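Local coordinates for protein toluene, o-xylene monooxygenase oxygenase subunit (Pseudomonas stutzeri, PDB 2INC) that contributes a mainly helical subunit to the oxygenase component of toluene, o-xylene monooxygenase, which probably hydroxylates aromatic substrates at a diiron site housed in a partner subunit, at residues R100-M105 and D240-L245; R77-L82 and E151-L156; A211-N216 and Q279-K284; A295-L300 and E304-E309. All blocks are in the same frame, centred on the assembly; numbering follows the deposited sequence.

Contact 1. Residues R100-M105 and D240-L245; sequences RGHDQM and DTLLGL
His-102 points its imidazole at the first turn of helix 241-268, and its far edge arrives beside Asp-240, the N-cap residue. CG stands anti to the backbone N (chi1 167°), which carries the ring from the turn after helix 76-99, a Schellman motif with Gly-101 at its C-prime position, to helix 241-268. The two side chains cross at about a right angle, yet ring and carboxylate planes are 47° apart, and CE1 of His-102 stops 3.1 Å from OD1 of Asp-240. Over one face of the ring lies the CB of Leu-242, 3.9 Å from the His-102 ring centroid, a CH-pi contact displaced toward the rim. His-102 NE2 sits 3.2 Å from both Thr-241 N and Leu-242 N, at the start of the helix. The other ring nitrogen, ND1, is pinned: His-102 ND1 donates to OD2 of Asp-103 at 2.8 Å, with the carboxylate oxygen almost in the ring plane, and Asp-103 is itself held by a salt bridge to Arg-165. Asp-240 OD1 caps the helix by accepting from Leu-243 N at 3.0 Å, and its OD2 takes a hydrogen bond from Trp-110. The ND1 bond thus fixes the rotation of the imidazole and leaves NE2 facing the helix start, while OD1 of Asp-240, probably negatively charged, lies beside the CE1-NE2 edge and may polarise the ring.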
loop_
_atom_site.group_PDB
_atom_site.type_symbol
_atom_site.label_atom_id
_atom_site.label_comp_id
_atom_site.label_asym_id
_atom_site.label_seq_id
_atom_site.Cartn_x
_atom_site.Cartn_y
_atom_site.Cartn_z
ATOM N N ARG B 100 28.711 11.023 17.335
ATOM C CA ARG B 100 28.576 12.183 18.201
ATOM C C ARG B 100 29.086 12.214 19.641
ATOM O O ARG B 100 29.890 13.079 19.961
ATOM C CB ARG B 100 27.395 13.041 17.979
ATOM C CG ARG B 100 27.778 14.420 18.335
ATOM C CD ARG B 100 27.384 15.348 17.252
ATOM N NE ARG B 100 26.814 16.524 17.852
ATOM C CZ ARG B 100 26.457 17.602 17.172
ATOM N NH1 ARG B 100 25.925 18.636 17.819
ATOM N NH2 ARG B 100 26.652 17.639 15.857
ATOM N N GLY B 101 28.623 11.321 20.503
ATOM C CA GLY B 101 29.069 11.349 21.901
ATOM C C GLY B 101 28.552 12.524 22.735
ATOM O O GLY B 101 29.228 12.956 23.672
ATOM N N HIS B 102 27.345 13.018 22.413
ATOM C CA HIS B 102 26.683 14.113 23.149
ATOM C C HIS B 102 26.635 13.950 24.695
ATOM O O HIS B 102 26.857 14.894 25.455
ATOM C CB HIS B 102 25.249 14.241 22.591
ATOM C CG HIS B 102 24.336 15.078 23.419
ATOM N ND1 HIS B 102 23.697 14.605 24.555
ATOM C CD2 HIS B 102 23.947 16.366 23.275
ATOM C CE1 HIS B 102 22.984 15.580 25.090
ATOM N NE2 HIS B 102 23.091 16.650 24.318
ATOM N N ASP B 103 26.332 12.748 25.170
ATOM C CA ASP B 103 26.118 12.571 26.597
ATOM C C ASP B 103 27.425 12.694 27.357
ATOM O O ASP B 103 27.434 13.194 28.490
ATOM C CB ASP B 103 25.444 11.219 26.886
ATOM C CG ASP B 103 23.964 11.197 26.428
ATOM O OD1 ASP B 103 23.393 10.094 26.391
ATOM O OD2 ASP B 103 23.408 12.276 26.082
ATOM N N GLN B 104 28.507 12.212 26.721
ATOM C CA GLN B 104 29.894 12.298 27.251
ATOM C C GLN B 104 30.358 13.727 27.457
ATOM O O GLN B 104 31.253 13.965 28.251
ATOM C CB GLN B 104 30.874 11.547 26.311
ATOM C CG GLN B 104 30.755 9.981 26.328
ATOM C CD GLN B 104 29.476 9.371 25.630
ATOM O OE1 GLN B 104 29.091 8.216 25.917
ATOM N NE2 GLN B 104 28.832 10.142 24.719
ATOM N N MET B 105 29.762 14.688 26.757
ATOM C CA MET B 105 30.166 16.093 26.873
ATOM C C MET B 105 29.388 16.894 27.925
ATOM O O MET B 105 29.697 18.048 28.190
ATOM C CB MET B 105 29.984 16.809 25.520
ATOM C CG MET B 105 30.601 16.096 24.323
ATOM S SD MET B 105 32.376 16.026 24.578
ATOM C CE MET B 105 32.795 17.767 24.841
ATOM N N ASP B 240 22.871 20.745 26.941
ATOM C CA ASP B 240 22.162 19.499 26.637
ATOM C C ASP B 240 21.312 19.743 25.408
ATOM O O ASP B 240 20.126 20.054 25.520
ATOM C CB ASP B 240 21.283 19.048 27.809
ATOM C CG ASP B 240 20.841 17.588 27.682
ATOM O OD1 ASP B 240 20.720 17.059 26.546
ATOM O OD2 ASP B 240 20.624 16.934 28.716
ATOM N N THR B 241 21.896 19.625 24.218
ATOM C CA THR B 241 21.074 19.972 23.079
ATOM C C THR B 241 20.003 18.908 22.837
ATOM O O THR B 241 18.921 19.257 22.399
ATOM C CB THR B 241 21.876 20.424 21.780
ATOM O OG1 THR B 241 21.559 19.595 20.652
ATOM C CG2 THR B 241 23.374 20.517 22.036
ATOM N N LEU B 242 20.276 17.639 23.164
ATOM C CA LEU B 242 19.295 16.584 22.941
ATOM C C LEU B 242 18.013 16.943 23.712
ATOM O O LEU B 242 16.927 17.083 23.126
ATOM C CB LEU B 242 19.871 15.194 23.355
ATOM C CG LEU B 242 19.223 13.919 22.822
ATOM C CD1 LEU B 242 20.188 12.798 22.952
ATOM C CD2 LEU B 242 18.058 13.612 23.698
ATOM N N LEU B 243 18.124 17.160 25.023
ATOM C CA LEU B 243 16.895 17.372 25.814
ATOM C C LEU B 243 16.200 18.670 25.362
ATOM O O LEU B 243 14.966 18.755 25.286
ATOM C CB LEU B 243 17.220 17.394 27.312
ATOM C CG LEU B 243 15.983 17.559 28.231
ATOM C CD1 LEU B 243 14.828 16.622 27.881
ATOM C CD2 LEU B 243 16.415 17.421 29.638
ATOM N N GLY B 244 16.991 19.682 25.029
ATOM C CA GLY B 244 16.437 20.952 24.511
ATOM C C GLY B 244 15.549 20.594 23.333
ATOM O O GLY B 244 14.393 20.968 23.300
ATOM N N LEU B 245 16.062 19.788 22.412
ATOM C CA LEU B 245 15.252 19.414 21.229
ATOM C C LEU B 245 14.107 18.440 21.493
ATOM O O LEU B 245 13.043 18.579 20.902
ATOM C CB LEU B 245 16.156 18.869 20.120
ATOM C CG LEU B 245 17.086 19.917 19.514
ATOM C CD1 LEU B 245 18.088 19.219 18.588
ATOM C CD2 LEU B 245 16.301 21.008 18.748
#

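Contact 2. Residues R77-L82 and E151-L156; sequences RTYNLL and ETADHL
Tyr-79 crosses from helix 76-99 to Ala-153 and Asp-154 on helix 142-172, joining two long helices of the bundle in this ferritin-clan subunit. The backbones stay well apart here, with 9.7 Å between the CA atoms of Tyr-79 and Ala-153, and the phenol spans the gap. CB already points toward the other helix, and CG, anti to the backbone N (chi1 177°), carries the ring on across. Low on the ring, CD1 has a neighbour from its own helix, the amide nitrogen ND2 of Asn-80, near the ring plane. Tyr-150, the residue just before Glu-151 on helix 142-172, also meets the ring, the two planes about 20° apart. Further out the two edges part company: CE1 comes near the methyl of Ala-153, while CE2 runs 3.3 Å from OD2 of Asp-154. At CZ the Ala-153 CB is 3.7 Å away, placed obliquely to the ring, and Tyr-79 OH comes closer still to Ala-153 CB, at 3.2 Å. The carboxylate approaches the ring edge with its plane 24° from that of the ring. Its other oxygen, OD1, is gripped by Arg-256 and His-257 of helix 241-268, so three helices meet round Asp-154 and the acceptor is held still. An aromatic side chain from the chain of another protein also hydrogen-bonds the hydroxyl, which puts this buried site at a subunit interface. At the tip, Tyr-79 OH donates to Asp-154 OD2 over a short 2.6 Å, lying 35° out of the carboxylate plane.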
loop_
_atom_site.group_PDB
_atom_site.type_symbol
_atom_site.label_atom_id
_atom_site.label_comp_id
_atom_site.label_asym_id
_atom_site.label_seq_id
_atom_site.Cartn_x
_atom_site.Cartn_y
_atom_site.Cartn_z
ATOM N N ARG B 77 -5.388 6.638 11.099
ATOM C CA ARG B 77 -4.491 6.577 9.959
ATOM C C ARG B 77 -3.591 7.809 9.923
ATOM O O ARG B 77 -2.395 7.702 9.635
ATOM C CB ARG B 77 -5.302 6.439 8.671
ATOM C CG ARG B 77 -4.460 6.267 7.441
ATOM C CD ARG B 77 -5.412 6.285 6.215
ATOM N NE ARG B 77 -6.003 7.611 6.011
ATOM C CZ ARG B 77 -5.378 8.646 5.442
ATOM N NH1 ARG B 77 -4.122 8.532 4.980
ATOM N NH2 ARG B 77 -6.016 9.806 5.292
ATOM N N THR B 78 -4.177 8.979 10.205
ATOM C CA THR B 78 -3.425 10.237 10.072
ATOM C C THR B 78 -2.562 10.472 11.348
ATOM O O THR B 78 -1.474 11.029 11.262
ATOM C CB THR B 78 -4.316 11.401 9.715
ATOM O OG1 THR B 78 -5.373 11.496 10.660
ATOM C CG2 THR B 78 -4.937 11.209 8.318
ATOM N N TYR B 79 -2.985 9.937 12.486
ATOM C CA TYR B 79 -2.173 9.947 13.709
ATOM C C TYR B 79 -0.882 9.203 13.449
ATOM O O TYR B 79 0.202 9.699 13.764
ATOM C CB TYR B 79 -2.909 9.267 14.885
ATOM C CG TYR B 79 -2.032 9.206 16.148
ATOM C CD1 TYR B 79 -1.224 8.091 16.417
ATOM C CD2 TYR B 79 -1.996 10.280 17.047
ATOM C CE1 TYR B 79 -0.415 8.035 17.588
ATOM C CE2 TYR B 79 -1.186 10.248 18.176
ATOM C CZ TYR B 79 -0.397 9.150 18.436
ATOM O OH TYR B 79 0.418 9.161 19.583
ATOM N N ASN B 80 -0.966 7.987 12.903
ATOM C CA ASN B 80 0.267 7.206 12.711
ATOM C C ASN B 80 1.166 7.821 11.622
ATOM O O ASN B 80 2.412 7.817 11.749
ATOM C CB ASN B 80 -0.008 5.763 12.391
ATOM C CG ASN B 80 -0.529 4.961 13.574
ATOM O OD1 ASN B 80 -1.455 4.181 13.408
ATOM N ND2 ASN B 80 0.071 5.112 14.740
ATOM N N LEU B 81 0.581 8.397 10.568
ATOM C CA LEU B 81 1.403 9.103 9.590
ATOM C C LEU B 81 2.177 10.260 10.236
ATOM O O LEU B 81 3.381 10.426 10.013
ATOM C CB LEU B 81 0.571 9.669 8.436
ATOM C CG LEU B 81 0.201 8.677 7.344
ATOM C CD1 LEU B 81 -0.830 9.349 6.410
ATOM C CD2 LEU B 81 1.463 8.279 6.556
ATOM N N LEU B 82 1.484 11.046 11.040
ATOM C CA LEU B 82 2.051 12.246 11.644
ATOM C C LEU B 82 3.141 11.820 12.595
ATOM O O LEU B 82 4.268 12.344 12.570
ATOM C CB LEU B 82 0.953 12.972 12.427
ATOM C CG LEU B 82 1.099 14.427 12.921
ATOM C CD1 LEU B 82 0.407 14.576 14.248
ATOM C CD2 LEU B 82 2.444 14.980 13.002
ATOM N N GLU B 151 -4.232 11.354 22.675
ATOM C CA GLU B 151 -3.452 12.050 23.695
ATOM C C GLU B 151 -2.817 11.003 24.614
ATOM O O GLU B 151 -1.691 11.140 25.067
ATOM C CB GLU B 151 -4.387 13.000 24.457
ATOM C CG GLU B 151 -3.777 13.578 25.775
ATOM C CD GLU B 151 -4.751 14.526 26.497
ATOM O OE1 GLU B 151 -5.474 15.262 25.804
ATOM O OE2 GLU B 151 -4.725 14.550 27.747
ATOM N N THR B 152 -3.553 9.959 24.899
ATOM C CA THR B 152 -2.996 8.865 25.738
ATOM C C THR B 152 -1.756 8.271 25.059
ATOM O O THR B 152 -0.730 7.995 25.724
ATOM C CB THR B 152 -4.053 7.783 26.009
ATOM O OG1 THR B 152 -5.143 8.415 26.711
ATOM C CG2 THR B 152 -3.499 6.718 26.921
ATOM N N ALA B 153 -1.895 8.006 23.754
ATOM C CA ALA B 153 -0.784 7.473 22.958
ATOM C C ALA B 153 0.394 8.429 23.036
ATOM O O ALA B 153 1.540 7.995 23.139
ATOM C CB ALA B 153 -1.231 7.246 21.530
ATOM N N ASP B 154 0.143 9.735 22.898
ATOM C CA ASP B 154 1.238 10.721 23.083
ATOM C C ASP B 154 1.878 10.663 24.452
ATOM O O ASP B 154 3.097 10.803 24.562
ATOM C CB ASP B 154 0.733 12.137 22.862
ATOM C CG ASP B 154 0.278 12.375 21.432
ATOM O OD1 ASP B 154 -0.500 13.347 21.230
ATOM O OD2 ASP B 154 0.664 11.612 20.494
ATOM N N HIS B 155 1.103 10.507 25.523
ATOM C CA HIS B 155 1.741 10.491 26.829
ATOM C C HIS B 155 2.578 9.221 26.936
ATOM O O HIS B 155 3.632 9.237 27.565
ATOM C CB HIS B 155 0.695 10.457 27.982
ATOM C CG HIS B 155 -0.148 11.720 28.125
ATOM N ND1 HIS B 155 0.333 13.004 27.959
ATOM C CD2 HIS B 155 -1.451 11.861 28.438
ATOM C CE1 HIS B 155 -0.634 13.877 28.162
ATOM N NE2 HIS B 155 -1.726 13.210 28.466
ATOM N N LEU B 156 2.134 8.144 26.300
ATOM C CA LEU B 156 2.963 6.901 26.274
ATOM C C LEU B 156 4.271 7.119 25.482
ATOM O O LEU B 156 5.348 6.643 25.849
ATOM C CB LEU B 156 2.169 5.761 25.639
ATOM C CG LEU B 156 2.921 4.402 25.413
ATOM C CD1 LEU B 156 3.658 3.987 26.700
ATOM C CD2 LEU B 156 2.051 3.255 24.887
#

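Contact 3. Residues A211-N216 and Q279-K284; sequences AFTAIN and QKWVAK
Thr-213 and Val-282 bring helices 208-237 and 274-299 together, their CA atoms 6.7 Å apart, just where the first helix opens into a wider pi-type turn at 213-216. Nearly all of this contact on that side is the short side chain of Thr-213, which crosses both Trp-281 and Val-282 at about a right angle. Its methyl does the apolar work: CG2, anti to the backbone N, lies 3.7 Å from Trp-281 CB and reaches CG2 of Val-282 at the same separation. The hydroxyl takes the other branch. Thr-213 OG1 is 3.5 Å from CE3 of Trp-281, but its hydrogen bond goes back down its own helix to the carbonyl of Gly-209. This is helix-on-helix packing in an all-alpha bundle, with a beta-branched residue set against the CB and CE3 of a tryptophan. Phe-212, next along, packs on helix 241-268, so helix 208-237 contacts both. Trp-281 also touches Glu-210, and Ser-58, Pro-59 and Leu-60 of a loop. One turn on, the Lys-284 ammonium ties the same pair of helices together through a salt bridge to Glu-210.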
loop_
_atom_site.group_PDB
_atom_site.type_symbol
_atom_site.label_atom_id
_atom_site.label_comp_id
_atom_site.label_asym_id
_atom_site.label_seq_id
_atom_site.Cartn_x
_atom_site.Cartn_y
_atom_site.Cartn_z
ATOM N N ALA B 211 -12.586 15.507 35.324
ATOM C CA ALA B 211 -11.366 14.810 34.875
ATOM C C ALA B 211 -10.704 15.554 33.768
ATOM O O ALA B 211 -9.491 15.784 33.800
ATOM C CB ALA B 211 -11.685 13.346 34.433
ATOM N N PHE B 212 -11.494 15.961 32.788
ATOM C CA PHE B 212 -11.013 16.829 31.749
ATOM C C PHE B 212 -10.373 18.119 32.273
ATOM O O PHE B 212 -9.303 18.527 31.803
ATOM C CB PHE B 212 -12.150 17.109 30.781
ATOM C CG PHE B 212 -11.844 18.192 29.762
ATOM C CD1 PHE B 212 -10.964 17.956 28.712
ATOM C CD2 PHE B 212 -12.455 19.419 29.868
ATOM C CE1 PHE B 212 -10.658 18.940 27.779
ATOM C CE2 PHE B 212 -12.165 20.437 28.929
ATOM C CZ PHE B 212 -11.270 20.176 27.880
ATOM N N THR B 213 -11.051 18.806 33.196
ATOM C CA THR B 213 -10.506 20.052 33.740
ATOM C C THR B 213 -9.242 19.768 34.525
ATOM O O THR B 213 -8.185 20.366 34.288
ATOM C CB THR B 213 -11.575 20.754 34.602
ATOM O OG1 THR B 213 -12.738 20.970 33.789
ATOM C CG2 THR B 213 -11.041 22.089 35.140
ATOM N N ALA B 214 -9.300 18.818 35.443
ATOM C CA ALA B 214 -8.157 18.581 36.265
ATOM C C ALA B 214 -6.950 18.147 35.455
ATOM O O ALA B 214 -5.838 18.652 35.692
ATOM C CB ALA B 214 -8.486 17.597 37.429
ATOM N N ILE B 215 -7.140 17.254 34.481
ATOM C CA ILE B 215 -5.982 16.716 33.725
ATOM C C ILE B 215 -5.579 17.651 32.588
ATOM O O ILE B 215 -4.414 17.993 32.444
ATOM C CB ILE B 215 -6.312 15.341 33.106
ATOM C CG1 ILE B 215 -6.650 14.327 34.180
ATOM C CG2 ILE B 215 -5.148 14.867 32.240
ATOM C CD1 ILE B 215 -5.503 14.095 35.119
ATOM N N ASN B 216 -6.538 18.067 31.784
ATOM C CA ASN B 216 -6.165 18.745 30.549
ATOM C C ASN B 216 -6.077 20.224 30.757
ATOM O O ASN B 216 -5.309 20.925 30.039
ATOM C CB ASN B 216 -7.160 18.469 29.422
ATOM C CG ASN B 216 -6.733 17.260 28.544
ATOM O OD1 ASN B 216 -6.110 16.340 29.034
ATOM N ND2 ASN B 216 -7.082 17.285 27.264
ATOM N N GLN B 279 -15.051 27.197 35.683
ATOM C CA GLN B 279 -14.252 28.088 36.538
ATOM C C GLN B 279 -14.179 27.632 37.963
ATOM O O GLN B 279 -13.161 27.834 38.623
ATOM C CB GLN B 279 -14.771 29.503 36.456
ATOM C CG GLN B 279 -14.520 30.074 35.126
ATOM C CD GLN B 279 -15.120 31.457 35.003
ATOM O OE1 GLN B 279 -16.217 31.727 35.490
ATOM N NE2 GLN B 279 -14.412 32.330 34.330
ATOM N N LYS B 280 -15.226 26.983 38.438
ATOM C CA LYS B 280 -15.224 26.444 39.791
ATOM C C LYS B 280 -14.286 25.268 39.925
ATOM O O LYS B 280 -13.647 25.070 40.972
ATOM C CB LYS B 280 -16.619 25.998 40.193
ATOM C CG LYS B 280 -16.755 25.598 41.673
ATOM C CD LYS B 280 -18.170 24.998 42.101
ATOM C CE LYS B 280 -19.392 25.704 41.452
ATOM N NZ LYS B 280 -19.160 27.171 41.145
ATOM N N TRP B 281 -14.233 24.434 38.898
ATOM C CA TRP B 281 -13.289 23.290 38.937
ATOM C C TRP B 281 -11.845 23.773 38.811
ATOM O O TRP B 281 -10.965 23.308 39.544
ATOM C CB TRP B 281 -13.614 22.292 37.816
ATOM C CG TRP B 281 -14.755 21.376 38.106
ATOM C CD1 TRP B 281 -15.163 20.904 39.333
ATOM C CD2 TRP B 281 -15.585 20.743 37.137
ATOM N NE1 TRP B 281 -16.237 20.046 39.177
ATOM C CE2 TRP B 281 -16.497 19.911 37.836
ATOM C CE3 TRP B 281 -15.648 20.792 35.735
ATOM C CZ2 TRP B 281 -17.467 19.152 37.181
ATOM C CZ3 TRP B 281 -16.631 20.035 35.087
ATOM C CH2 TRP B 281 -17.523 19.237 35.819
ATOM N N VAL B 282 -11.625 24.725 37.916
ATOM C CA VAL B 282 -10.317 25.379 37.759
ATOM C C VAL B 282 -9.895 25.976 39.119
ATOM O O VAL B 282 -8.750 25.791 39.554
ATOM C CB VAL B 282 -10.310 26.431 36.598
ATOM C CG1 VAL B 282 -9.087 27.337 36.683
ATOM C CG2 VAL B 282 -10.292 25.743 35.197
ATOM N N ALA B 283 -10.837 26.614 39.842
ATOM C CA ALA B 283 -10.469 27.255 41.110
ATOM C C ALA B 283 -10.137 26.260 42.186
ATOM O O ALA B 283 -9.305 26.562 43.043
ATOM C CB ALA B 283 -11.538 28.269 41.591
ATOM N N LYS B 284 -10.728 25.062 42.120
ATOM C CA LYS B 284 -10.401 23.967 43.063
ATOM C C LYS B 284 -8.989 23.419 42.820
ATOM O O LYS B 284 -8.256 23.113 43.770
ATOM C CB LYS B 284 -11.452 22.848 42.914
ATOM C CG LYS B 284 -11.123 21.511 43.575
ATOM C CD LYS B 284 -12.198 20.431 43.279
ATOM C CE LYS B 284 -11.751 19.120 43.902
ATOM N NZ LYS B 284 -12.768 18.058 43.848
#

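Contact 4. Residues A295-L300 and E304-E309; sequences AYCSAL and ENAIVE
A helical hairpin is closed here: helix 274-299 ends, the chain turns within a few residues, and helix 303-319 runs back, with Cys-297 against Ala-306 and Ile-307. The segment axes come within 7.5 Å and their directions differ by 143°, roughly antiparallel but splayed. Small residues permit this closeness. Cys-297 CB touches both neighbours, the methyl of Ala-306 at 3.7 Å and CG1 of Ile-307 at 3.6 Å, while its sulfur lies beside its own backbone N and gets no nearer to Ala-306 CB than 4.1 Å. Ile-307 then extends along the neighbouring helix. Its CG1 stands anti to the carbonyl carbon (chi1 -63°) and the chain continues straight, which lays CD1 against Ser-298 CB at 3.6 Å. The serine thus meets the isoleucine through carbon, and its OG turns back toward the carbonyls of its own helix, where any hydrogen bond is weak. Nearer the turn, the bent chain of Glu-304 brings OE2 to 4.0 Å from Ser-298 CB, a loose van der Waals cover at the solvent-facing side. Tyr-296 meets Phe-117 and Trp-192 edge-to-face and so joins the first arm to the bundle. Short side chains at the crossing, a longer, extended aliphatic one laid beside them and a tight connection make a compact antiparallel alpha-alpha hairpin.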
loop_
_atom_site.group_PDB
_atom_site.type_symbol
_atom_site.label_atom_id
_atom_site.label_comp_id
_atom_site.label_asym_id
_atom_site.label_seq_id
_atom_site.Cartn_x
_atom_site.Cartn_y
_atom_site.Cartn_z
ATOM N N ALA B 295 7.149 23.973 43.780
ATOM C CA ALA B 295 8.093 23.047 44.401
ATOM C C ALA B 295 9.162 22.602 43.415
ATOM O O ALA B 295 10.334 22.449 43.779
ATOM C CB ALA B 295 7.407 21.866 44.926
ATOM N N TYR B 296 8.752 22.387 42.165
ATOM C CA TYR B 296 9.657 21.874 41.153
ATOM C C TYR B 296 10.598 22.975 40.676
ATOM O O TYR B 296 11.790 22.837 40.738
ATOM C CB TYR B 296 8.837 21.269 39.989
ATOM C CG TYR B 296 9.655 20.653 38.866
ATOM C CD1 TYR B 296 10.031 19.319 38.911
ATOM C CD2 TYR B 296 9.996 21.395 37.744
ATOM C CE1 TYR B 296 10.778 18.738 37.899
ATOM C CE2 TYR B 296 10.771 20.828 36.698
ATOM C CZ TYR B 296 11.147 19.494 36.788
ATOM O OH TYR B 296 11.875 18.871 35.787
ATOM N N CYS B 297 10.043 24.093 40.246
ATOM C CA CYS B 297 10.830 25.123 39.641
ATOM C C CYS B 297 11.697 25.876 40.641
ATOM O O CYS B 297 12.758 26.343 40.284
ATOM C CB CYS B 297 9.924 26.082 38.882
ATOM S SG CYS B 297 9.180 25.323 37.405
ATOM N N SER B 298 11.280 25.961 41.897
ATOM C CA SER B 298 12.089 26.668 42.870
ATOM C C SER B 298 13.395 25.924 43.070
ATOM O O SER B 298 14.403 26.515 43.447
ATOM C CB SER B 298 11.357 26.836 44.204
ATOM O OG SER B 298 11.347 25.578 44.866
ATOM N N ALA B 299 13.382 24.629 42.813
ATOM C CA ALA B 299 14.564 23.800 43.047
ATOM C C ALA B 299 15.527 23.829 41.873
ATOM O O ALA B 299 16.675 23.423 42.019
ATOM C CB ALA B 299 14.163 22.379 43.374
ATOM N N LEU B 300 15.063 24.291 40.712
ATOM C CA LEU B 300 15.923 24.470 39.535
ATOM C C LEU B 300 16.810 25.705 39.735
ATOM O O LEU B 300 16.491 26.551 40.561
ATOM C CB LEU B 300 15.068 24.712 38.299
ATOM C CG LEU B 300 14.175 23.610 37.715
ATOM C CD1 LEU B 300 13.472 24.173 36.504
ATOM C CD2 LEU B 300 15.010 22.449 37.321
ATOM N N GLU B 304 13.299 31.019 40.946
ATOM C CA GLU B 304 12.200 31.966 41.139
ATOM C C GLU B 304 11.632 32.472 39.809
ATOM O O GLU B 304 10.420 32.613 39.651
ATOM C CB GLU B 304 12.615 33.108 42.090
ATOM C CG GLU B 304 12.947 32.616 43.537
ATOM C CD GLU B 304 11.775 31.855 44.203
ATOM O OE1 GLU B 304 10.619 32.350 44.100
ATOM O OE2 GLU B 304 12.004 30.777 44.825
ATOM N N ASN B 305 12.512 32.718 38.840
ATOM C CA ASN B 305 12.052 33.154 37.516
ATOM C C ASN B 305 11.296 32.066 36.761
ATOM O O ASN B 305 10.334 32.356 36.064
ATOM C CB ASN B 305 13.186 33.645 36.620
ATOM C CG ASN B 305 12.653 34.258 35.323
ATOM O OD1 ASN B 305 11.655 35.009 35.345
ATOM N ND2 ASN B 305 13.278 33.923 34.189
ATOM N N ALA B 306 11.775 30.832 36.877
ATOM C CA ALA B 306 11.094 29.680 36.308
ATOM C C ALA B 306 9.649 29.624 36.823
ATOM O O ALA B 306 8.727 29.475 36.041
ATOM C CB ALA B 306 11.869 28.382 36.655
ATOM N N ILE B 307 9.456 29.778 38.136
ATOM C CA ILE B 307 8.121 29.769 38.760
ATOM C C ILE B 307 7.200 30.803 38.164
ATOM O O ILE B 307 6.084 30.490 37.786
ATOM C CB ILE B 307 8.185 30.000 40.276
ATOM C CG1 ILE B 307 8.951 28.872 40.961
ATOM C CG2 ILE B 307 6.803 30.061 40.865
ATOM C CD1 ILE B 307 9.344 29.217 42.406
ATOM N N VAL B 308 7.652 32.048 38.122
ATOM C CA VAL B 308 6.877 33.144 37.532
ATOM C C VAL B 308 6.492 32.897 36.087
ATOM O O VAL B 308 5.328 33.082 35.734
ATOM C CB VAL B 308 7.596 34.500 37.704
ATOM C CG1 VAL B 308 7.041 35.568 36.732
ATOM C CG2 VAL B 308 7.458 34.943 39.165
ATOM N N GLU B 309 7.442 32.461 35.258
ATOM C CA GLU B 309 7.121 32.158 33.853
ATOM C C GLU B 309 6.234 30.914 33.696
ATOM O O GLU B 309 5.266 30.981 32.974
ATOM C CB GLU B 309 8.360 32.031 32.976
ATOM C CG GLU B 309 9.149 33.335 32.836
ATOM C CD GLU B 309 10.416 33.153 32.018
ATOM O OE1 GLU B 309 11.013 32.043 32.069
ATOM O OE2 GLU B 309 10.821 34.107 31.298
#

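Contacts 1 and 2 both bear on helices 76-99 and 241-268: the loop of contact 1 follows the first, and the second supplies Arg-256 and His-257 to contact 2; their centres lie 26 Å apart. Contact 2 touches contact 3 directly, through a probable hydrogen bond of 3.0 Å between Glu-151 OE1 and Asn-216 ND2, although their centres are 24 Å apart. Contacts 3 and 4 share helix 274-299, with centres 22 Å apart, and contact 4 comes within about 8 Å of contact 1 at the nearest atoms. Contacts 1 and 2 also reach neighbouring chains, the second subunit and another protein respectively, whereas 3 and 4 stay within this chain.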